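Local coordinates for protein fibrillarin-like rRNA/tRNA 2'-O-methyltransferase (Methanocaldococcus jannaschii, PDB 1FBN) that probably transfers a methyl group from S-adenosyl-L-methionine to ribose 2'-hydroxyls of rRNA and tRNA, at sites chosen by a guide RNA within box C/D ribonucleoprotein particles, at residues G33-V36 against Y37-I41; R112-L115 against D116-E120; F193-Q196 against K197-L200. One frame throughout, in Å; residues are numbered along the deposited sequence.

Interaction 1. Residues G33-V36 against Y37-I41; sequences GKKV and YDEKI
Glu39 OE2 is shared by two donors: the backbone N of Val36 gives it a hydrogen bond of 2.7 Å, and Arg50 of strand 47-51 forms a salt bridge with the same oxygen. The amide comes in from above the carboxylate plane, 43° out of it, and its N-H points at the oxygen at 147°. A nearly eclipsed first torsion (chi1 3°) lays Glu39 CG 3.2 Å above one face of the Tyr37 ring, displaced toward the rim; the bend at chi2 then carries the carboxylate to Val36 N. Lys35 runs extended past Glu39 in the opposite direction, its CG 3.7 Å from Glu39 OE1, a buried oxygen for which the model gives no partner. Lys35 CG also lies 3.8 Å from Ile41 CD1. Water 1 closes the turn, donating to Lys35 O and accepting from Asp38 N. Val36 CB lies at the edge of the Tyr37 ring, 3.9 Å from Tyr37 CD1. This loop joins strands 25-28 and 41-44; Tyr37 OH bonds to Asn53 N, and the tyrosine touches Thr87, a predicted S-adenosyl-L-methionine residue. Were Glu39 cut back to an alanine, the amide of Val36 and the guanidinium of Arg50 would probably lose their shared acceptor. A buried carboxylate tying a loop amide to a strand arginine is likely to stay ionised, the positive charge beside it favouring the anion.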
loop_
_atom_site.group_PDB
_atom_site.type_symbol
_atom_site.label_atom_id
_atom_site.label_comp_id
_atom_site.label_asym_id
_atom_site.label_seq_id
_atom_site.Cartn_x
_atom_site.Cartn_y
_atom_site.Cartn_z
ATOM N N GLY A 33 -7.198 -12.486 17.238
ATOM C CA GLY A 33 -6.576 -12.554 18.546
ATOM C C GLY A 33 -5.177 -11.970 18.541
ATOM O O GLY A 33 -4.409 -12.174 19.485
ATOM N N LYS A 34 -4.843 -11.233 17.486
ATOM C CA LYS A 34 -3.519 -10.634 17.378
ATOM C C LYS A 34 -3.538 -9.180 16.937
ATOM O O LYS A 34 -4.251 -8.806 16.004
ATOM C CB LYS A 34 -2.646 -11.434 16.401
ATOM C CG LYS A 34 -1.186 -10.972 16.328
ATOM C CD LYS A 34 -0.424 -11.681 15.210
ATOM C CE LYS A 34 1.089 -11.561 15.372
ATOM N NZ LYS A 34 1.560 -10.150 15.447
ATOM N N LYS A 35 -2.776 -8.357 17.647
ATOM C CA LYS A 35 -2.635 -6.954 17.303
ATOM C C LYS A 35 -1.226 -6.818 16.732
ATOM O O LYS A 35 -0.243 -7.197 17.377
ATOM C CB LYS A 35 -2.808 -6.053 18.527
ATOM C CG LYS A 35 -4.247 -5.914 18.984
ATOM C CD LYS A 35 -4.391 -4.825 20.029
ATOM C CE LYS A 35 -5.838 -4.675 20.475
ATOM N NZ LYS A 35 -5.997 -3.537 21.419
ATOM N N VAL A 36 -1.143 -6.353 15.490
ATOM C CA VAL A 36 0.137 -6.177 14.815
ATOM C C VAL A 36 0.917 -4.993 15.383
ATOM O O VAL A 36 2.100 -5.122 15.701
ATOM C CB VAL A 36 -0.063 -5.986 13.289
ATOM C CG1 VAL A 36 1.272 -5.726 12.597
ATOM C CG2 VAL A 36 -0.730 -7.215 12.696
ATOM N N TYR A 37 0.238 -3.858 15.540
ATOM C CA TYR A 37 0.869 -2.640 16.048
ATOM C C TYR A 37 0.029 -1.895 17.089
ATOM O O TYR A 37 -0.010 -0.662 17.111
ATOM C CB TYR A 37 1.222 -1.710 14.876
ATOM C CG TYR A 37 0.038 -1.240 14.046
ATOM C CD1 TYR A 37 -0.587 -2.090 13.128
ATOM C CD2 TYR A 37 -0.438 0.069 14.161
ATOM C CE1 TYR A 37 -1.659 -1.642 12.344
ATOM C CE2 TYR A 37 -1.503 0.526 13.385
ATOM C CZ TYR A 37 -2.108 -0.329 12.479
ATOM O OH TYR A 37 -3.154 0.140 11.717
ATOM N N ASP A 38 -0.621 -2.661 17.960
ATOM C CA ASP A 38 -1.471 -2.124 19.023
ATOM C C ASP A 38 -2.618 -1.256 18.483
ATOM O O ASP A 38 -2.981 -0.233 19.067
ATOM C CB ASP A 38 -0.627 -1.361 20.057
ATOM C CG ASP A 38 -1.295 -1.289 21.429
ATOM O OD1 ASP A 38 -1.555 -2.359 22.027
ATOM O OD2 ASP A 38 -1.553 -0.163 21.907
ATOM N N GLU A 39 -3.182 -1.682 17.359
ATOM C CA GLU A 39 -4.302 -0.979 16.737
ATOM C C GLU A 39 -5.576 -1.314 17.503
ATOM O O GLU A 39 -5.629 -2.325 18.203
ATOM C CB GLU A 39 -4.465 -1.414 15.276
ATOM C CG GLU A 39 -3.493 -2.506 14.810
ATOM C CD GLU A 39 -3.932 -3.916 15.144
ATOM O OE1 GLU A 39 -4.951 -4.085 15.838
ATOM O OE2 GLU A 39 -3.262 -4.866 14.692
ATOM N N LYS A 40 -6.590 -0.463 17.393
ATOM C CA LYS A 40 -7.855 -0.725 18.073
ATOM C C LYS A 40 -8.643 -1.783 17.296
ATOM O O LYS A 40 -8.534 -1.866 16.073
ATOM C CB LYS A 40 -8.659 0.570 18.248
ATOM C CG LYS A 40 -8.024 1.545 19.243
ATOM C CD LYS A 40 -7.921 0.913 20.636
ATOM C CE LYS A 40 -6.950 1.655 21.543
ATOM N NZ LYS A 40 -7.332 3.077 21.747
ATOM N N ILE A 41 -9.390 -2.618 18.016
ATOM C CA ILE A 41 -10.169 -3.691 17.398
ATOM C C ILE A 41 -11.651 -3.674 17.776
ATOM O O ILE A 41 -12.013 -3.348 18.906
ATOM C CB ILE A 41 -9.567 -5.093 17.756
ATOM C CG1 ILE A 41 -8.212 -5.282 17.062
ATOM C CG2 ILE A 41 -10.517 -6.221 17.357
ATOM C CD1 ILE A 41 -7.560 -6.637 17.310
HETATM O O HOH W 1 0.651 -4.986 18.994
#

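Interaction 2. Residues R112-L115 against D116-E120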
loop_
_atom_site.group_PDB
_atom_site.type_symbol
_atom_site.label_atom_id
_atom_site.label_comp_id
_atom_site.label_asym_id
_atom_site.label_seq_id
_atom_site.Cartn_x
_atom_site.Cartn_y
_atom_site.Cartn_z
ATOM N N ARG A 112 13.312 -8.994 9.532
ATOM C CA ARG A 112 13.149 -9.653 10.823
ATOM C C ARG A 112 11.917 -9.082 11.530
ATOM O O ARG A 112 11.092 -9.829 12.062
ATOM C CB ARG A 112 14.397 -9.431 11.676
ATOM C CG ARG A 112 14.529 -10.360 12.860
ATOM C CD ARG A 112 15.797 -10.046 13.643
ATOM N NE ARG A 112 16.993 -10.135 12.809
ATOM C CZ ARG A 112 18.164 -9.574 13.103
ATOM N NH1 ARG A 112 18.314 -8.872 14.221
ATOM N NH2 ARG A 112 19.189 -9.709 12.271
ATOM N N GLU A 113 11.785 -7.757 11.505
ATOM C CA GLU A 113 10.656 -7.078 12.132
ATOM C C GLU A 113 9.363 -7.375 11.381
ATOM O O GLU A 113 8.324 -7.629 11.996
ATOM C CB GLU A 113 10.899 -5.569 12.184
ATOM C CG GLU A 113 12.158 -5.187 12.942
ATOM C CD GLU A 113 12.305 -3.690 13.140
ATOM O OE1 GLU A 113 11.859 -2.909 12.267
ATOM O OE2 GLU A 113 12.880 -3.293 14.176
ATOM N N LEU A 114 9.438 -7.361 10.052
ATOM C CA LEU A 114 8.274 -7.644 9.224
ATOM C C LEU A 114 7.777 -9.069 9.480
ATOM O O LEU A 114 6.574 -9.316 9.540
ATOM C CB LEU A 114 8.613 -7.450 7.743
ATOM C CG LEU A 114 7.511 -7.732 6.711
ATOM C CD1 LEU A 114 6.256 -6.930 7.014
ATOM C CD2 LEU A 114 8.028 -7.403 5.322
ATOM N N LEU A 115 8.717 -9.994 9.655
ATOM C CA LEU A 115 8.398 -11.393 9.922
ATOM C C LEU A 115 7.730 -11.595 11.279
ATOM O O LEU A 115 6.893 -12.482 11.430
ATOM C CB LEU A 115 9.661 -12.256 9.824
ATOM C CG LEU A 115 9.920 -12.967 8.493
ATOM C CD1 LEU A 115 9.711 -12.030 7.326
ATOM C CD2 LEU A 115 11.322 -13.537 8.490
ATOM N N ASP A 116 8.093 -10.769 12.260
ATOM C CA ASP A 116 7.513 -10.865 13.599
ATOM C C ASP A 116 6.097 -10.285 13.656
ATOM O O ASP A 116 5.217 -10.829 14.331
ATOM C CB ASP A 116 8.408 -10.163 14.625
ATOM C CG ASP A 116 9.795 -10.791 14.726
ATOM O OD1 ASP A 116 9.912 -12.034 14.616
ATOM O OD2 ASP A 116 10.774 -10.037 14.919
ATOM N N ALA A 117 5.883 -9.187 12.937
ATOM C CA ALA A 117 4.585 -8.527 12.901
ATOM C C ALA A 117 3.567 -9.263 12.030
ATOM O O ALA A 117 2.391 -9.340 12.379
ATOM C CB ALA A 117 4.745 -7.100 12.423
ATOM N N CYS A 118 4.018 -9.791 10.896
ATOM C CA CYS A 118 3.136 -10.507 9.973
ATOM C C CYS A 118 3.260 -12.013 10.128
ATOM O O CYS A 118 3.001 -12.776 9.192
ATOM C CB CYS A 118 3.428 -10.086 8.532
ATOM S SG CYS A 118 3.077 -8.345 8.233
ATOM N N ALA A 119 3.600 -12.415 11.348
ATOM C CA ALA A 119 3.793 -13.804 11.740
ATOM C C ALA A 119 2.879 -14.845 11.092
ATOM O O ALA A 119 3.304 -15.584 10.200
ATOM C CB ALA A 119 3.716 -13.919 13.264
ATOM N N GLU A 120 1.622 -14.881 11.519
ATOM C CA GLU A 120 0.679 -15.871 11.010
ATOM C C GLU A 120 -0.066 -15.550 9.712
ATOM O O GLU A 120 -0.943 -16.308 9.298
ATOM C CB GLU A 120 -0.296 -16.268 12.124
ATOM C CG GLU A 120 0.411 -16.706 13.417
ATOM C CD GLU A 120 -0.542 -17.229 14.479
ATOM O OE1 GLU A 120 -0.936 -18.411 14.387
ATOM O OE2 GLU A 120 -0.884 -16.466 15.411
HETATM O O HOH W 2 6.463 -14.784 9.611
#
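Arg112 O receives the backbone N of Asp116 over 3.1 Å, the first of three successive i to i+4 hydrogen bonds at the C-terminal end of this helix. Ala117 N to Glu113 O and Cys118 N to Leu114 O follow, the latter at 2.9 Å; the two are almost equally straight, the N-H...O angle of Cys118 N to Leu114 O being 157°. The bond to Arg112 O is more bent, at 139°, and Asp116 N leans at the same time on Glu113 O in a weak second bond. Cys118 is the first residue to leave helical backbone angles, and the pattern breaks there. Ala119 N comes to 3.3 Å of Leu115 O, but at too poor an angle to bond. Leu115 O has instead a CA-H...O contact from Ala119 CA at 3.4 Å, and water 2 lies 3.0 Å from Leu115 O, though it has more acceptors in reach than protons to give.

Among the polar side chains, Asp116 is turned back along the helix. Its CG lies anti to the carbonyl carbon (chi1 -62°), which brings Asp116 OD2 to 2.9 Å from Arg112 O, an encounter of two acceptors and not a bond. The opposite charge of Arg112 makes no contact with it, NE of Arg112 lying 6.6 Å from Asp116 OD2.

The apolar part is carried by Leu114 and Cys118, one turn apart on the buried side. Leu114 CD1 rests 3.7 Å from Cys118 SG, a branched leucine against a small, weakly polar thiol, both suited to a buried face.

In the beta-alpha-beta unit of this Rossmann-like methyltransferase fold, Leu114 packs on Ala103 and Glu105 of strand 100-105, whereas Leu115 and Cys118 reach Pro126 and Ile124 of strand 124-128.

Interaction 3. Residues F193-Q196 against K197-L200; sequences FKEQ and KEIL
Glu198 reaches back one helical turn to Lys194, and its side chain can be followed atom by atom. Glu198 CB sits 3.5 Å from Glu195 O. Glu198 CG, placed beside the backbone N and anti to the carbonyl carbon (chi1 -64°), is 3.2 Å from Lys194 O, and Glu198 CD is 3.7 Å from the same Lys194 O. Then the carboxylate divides its work. Glu198 OE1 turns toward Glu195, 3.6 Å from Glu195 CA, and takes a weak bond from water 3, which also donates to Glu195 O. Glu198 OE2 receives Lys194 NZ over 3.1 Å in a salt bridge, the ammonium approaching from above the carboxylate plane by 47°. The lysine gets there by staying extended until its last bond, where chi4 of -66° swings the nitrogen over to the acid.

On another side of the helix Gln196 and Ile199 lie next to each other, pointing the same way, with Gln196 NE2 3.7 Å from Ile199 CD1. Both touch Ala157 of helix 156-167, where a short residue suits a close approach. Leu200 sets its CG 3.4 Å from Gln196 O and presses on Leu160; Phe193 instead covers Val221 and Phe223 of strand 220-227. Four i to i+4 backbone bonds, donated by the amides of residues Lys197 to Leu200, carry the regular helix beneath.

Lysine and glutamate four residues apart thus form an intrahelical ion pair on the outer surface. Held by one oxygen, met well out of plane, the pair probably adds modestly to helix stability, while Phe193, Gln196 and Leu200 join the helix to the sheet, and Gln196, Ile199 and Leu200 to helix 156-167.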
loop_
_atom_site.group_PDB
_atom_site.type_symbol
_atom_site.label_atom_id
_atom_site.label_comp_id
_atom_site.label_asym_id
_atom_site.label_seq_id
_atom_site.Cartn_x
_atom_site.Cartn_y
_atom_site.Cartn_z
ATOM N N PHE A 193 6.123 16.999 -7.886
ATOM C CA PHE A 193 5.053 16.042 -8.139
ATOM C C PHE A 193 4.650 16.038 -9.606
ATOM O O PHE A 193 4.378 14.980 -10.175
ATOM C CB PHE A 193 3.841 16.329 -7.248
ATOM C CG PHE A 193 4.063 15.988 -5.798
ATOM C CD1 PHE A 193 4.604 14.755 -5.435
ATOM C CD2 PHE A 193 3.741 16.898 -4.796
ATOM C CE1 PHE A 193 4.819 14.432 -4.094
ATOM C CE2 PHE A 193 3.952 16.585 -3.448
ATOM C CZ PHE A 193 4.493 15.349 -3.099
ATOM N N LYS A 194 4.641 17.222 -10.215
ATOM C CA LYS A 194 4.294 17.372 -11.625
ATOM C C LYS A 194 5.288 16.599 -12.489
ATOM O O LYS A 194 4.893 15.843 -13.378
ATOM C CB LYS A 194 4.297 18.853 -12.009
ATOM C CG LYS A 194 4.012 19.128 -13.474
ATOM C CD LYS A 194 3.993 20.626 -13.759
ATOM C CE LYS A 194 3.702 20.919 -15.229
ATOM N NZ LYS A 194 4.791 20.449 -16.129
ATOM N N GLU A 195 6.575 16.767 -12.196
ATOM C CA GLU A 195 7.639 16.089 -12.930
ATOM C C GLU A 195 7.608 14.578 -12.717
ATOM O O GLU A 195 7.885 13.817 -13.641
ATOM C CB GLU A 195 9.002 16.663 -12.538
ATOM C CG GLU A 195 9.178 18.127 -12.939
ATOM C CD GLU A 195 10.463 18.756 -12.418
ATOM O OE1 GLU A 195 11.154 18.143 -11.577
ATOM O OE2 GLU A 195 10.780 19.882 -12.853
ATOM N N GLN A 196 7.273 14.146 -11.503
ATOM C CA GLN A 196 7.183 12.721 -11.195
ATOM C C GLN A 196 6.034 12.094 -11.970
ATOM O O GLN A 196 6.170 11.000 -12.509
ATOM C CB GLN A 196 6.993 12.496 -9.693
ATOM C CG GLN A 196 8.239 12.763 -8.881
ATOM C CD GLN A 196 9.406 11.894 -9.314
ATOM O OE1 GLN A 196 9.376 10.674 -9.155
ATOM N NE2 GLN A 196 10.441 12.519 -9.863
ATOM N N LYS A 197 4.906 12.798 -12.024
ATOM C CA LYS A 197 3.733 12.332 -12.756
ATOM C C LYS A 197 4.109 12.122 -14.227
ATOM O O LYS A 197 3.750 11.110 -14.829
ATOM C CB LYS A 197 2.597 13.353 -12.630
ATOM C CG LYS A 197 1.300 12.949 -13.311
ATOM C CD LYS A 197 0.215 13.994 -13.101
ATOM C CE LYS A 197 -1.023 13.659 -13.921
ATOM N NZ LYS A 197 -2.115 14.662 -13.757
ATOM N N GLU A 198 4.879 13.057 -14.781
ATOM C CA GLU A 198 5.330 12.970 -16.171
ATOM C C GLU A 198 6.242 11.764 -16.387
ATOM O O GLU A 198 6.129 11.073 -17.398
ATOM C CB GLU A 198 6.064 14.252 -16.585
ATOM C CG GLU A 198 5.184 15.497 -16.573
ATOM C CD GLU A 198 5.955 16.787 -16.828
ATOM O OE1 GLU A 198 7.141 16.882 -16.435
ATOM O OE2 GLU A 198 5.359 17.718 -17.411
ATOM N N ILE A 199 7.146 11.519 -15.440
ATOM C CA ILE A 199 8.065 10.381 -15.524
ATOM C C ILE A 199 7.283 9.068 -15.542
ATOM O O ILE A 199 7.571 8.180 -16.346
ATOM C CB ILE A 199 9.076 10.369 -14.343
ATOM C CG1 ILE A 199 10.068 11.524 -14.497
ATOM C CG2 ILE A 199 9.809 9.027 -14.270
ATOM C CD1 ILE A 199 11.073 11.632 -13.368
ATOM N N LEU A 200 6.289 8.958 -14.664
ATOM C CA LEU A 200 5.464 7.757 -14.591
ATOM C C LEU A 200 4.668 7.550 -15.877
ATOM O O LEU A 200 4.585 6.430 -16.383
ATOM C CB LEU A 200 4.513 7.823 -13.393
ATOM C CG LEU A 200 5.172 7.750 -12.012
ATOM C CD1 LEU A 200 4.131 7.971 -10.934
ATOM C CD2 LEU A 200 5.867 6.406 -11.834
HETATM O O HOH W 3 9.702 14.757 -15.910
#

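How the interactions relate
Interactions 1 and 2 form one neighbourhood, their centres 13 Å apart. The loop of residues 33-40 lies against the end of helix 108-117: Lys34 NZ probably donates a hydrogen bond to Ala117 O over 3.3 Å, and Val36 CG1 packs on Ala117 CB at 3.7 Å. Both border the predicted S-adenosyl-L-methionine site, since the side chains of Tyr37 and Leu114 come within about 4 Å of those of Thr87 and Glu105 respectively. Interaction 3 lies across the chain's centre from them, its centre about 37 Å from that of interaction 1 and 34 Å from that of interaction 2; the side chain of Gln196 stays about 9 Å from that of Gln153, another predicted cofactor residue.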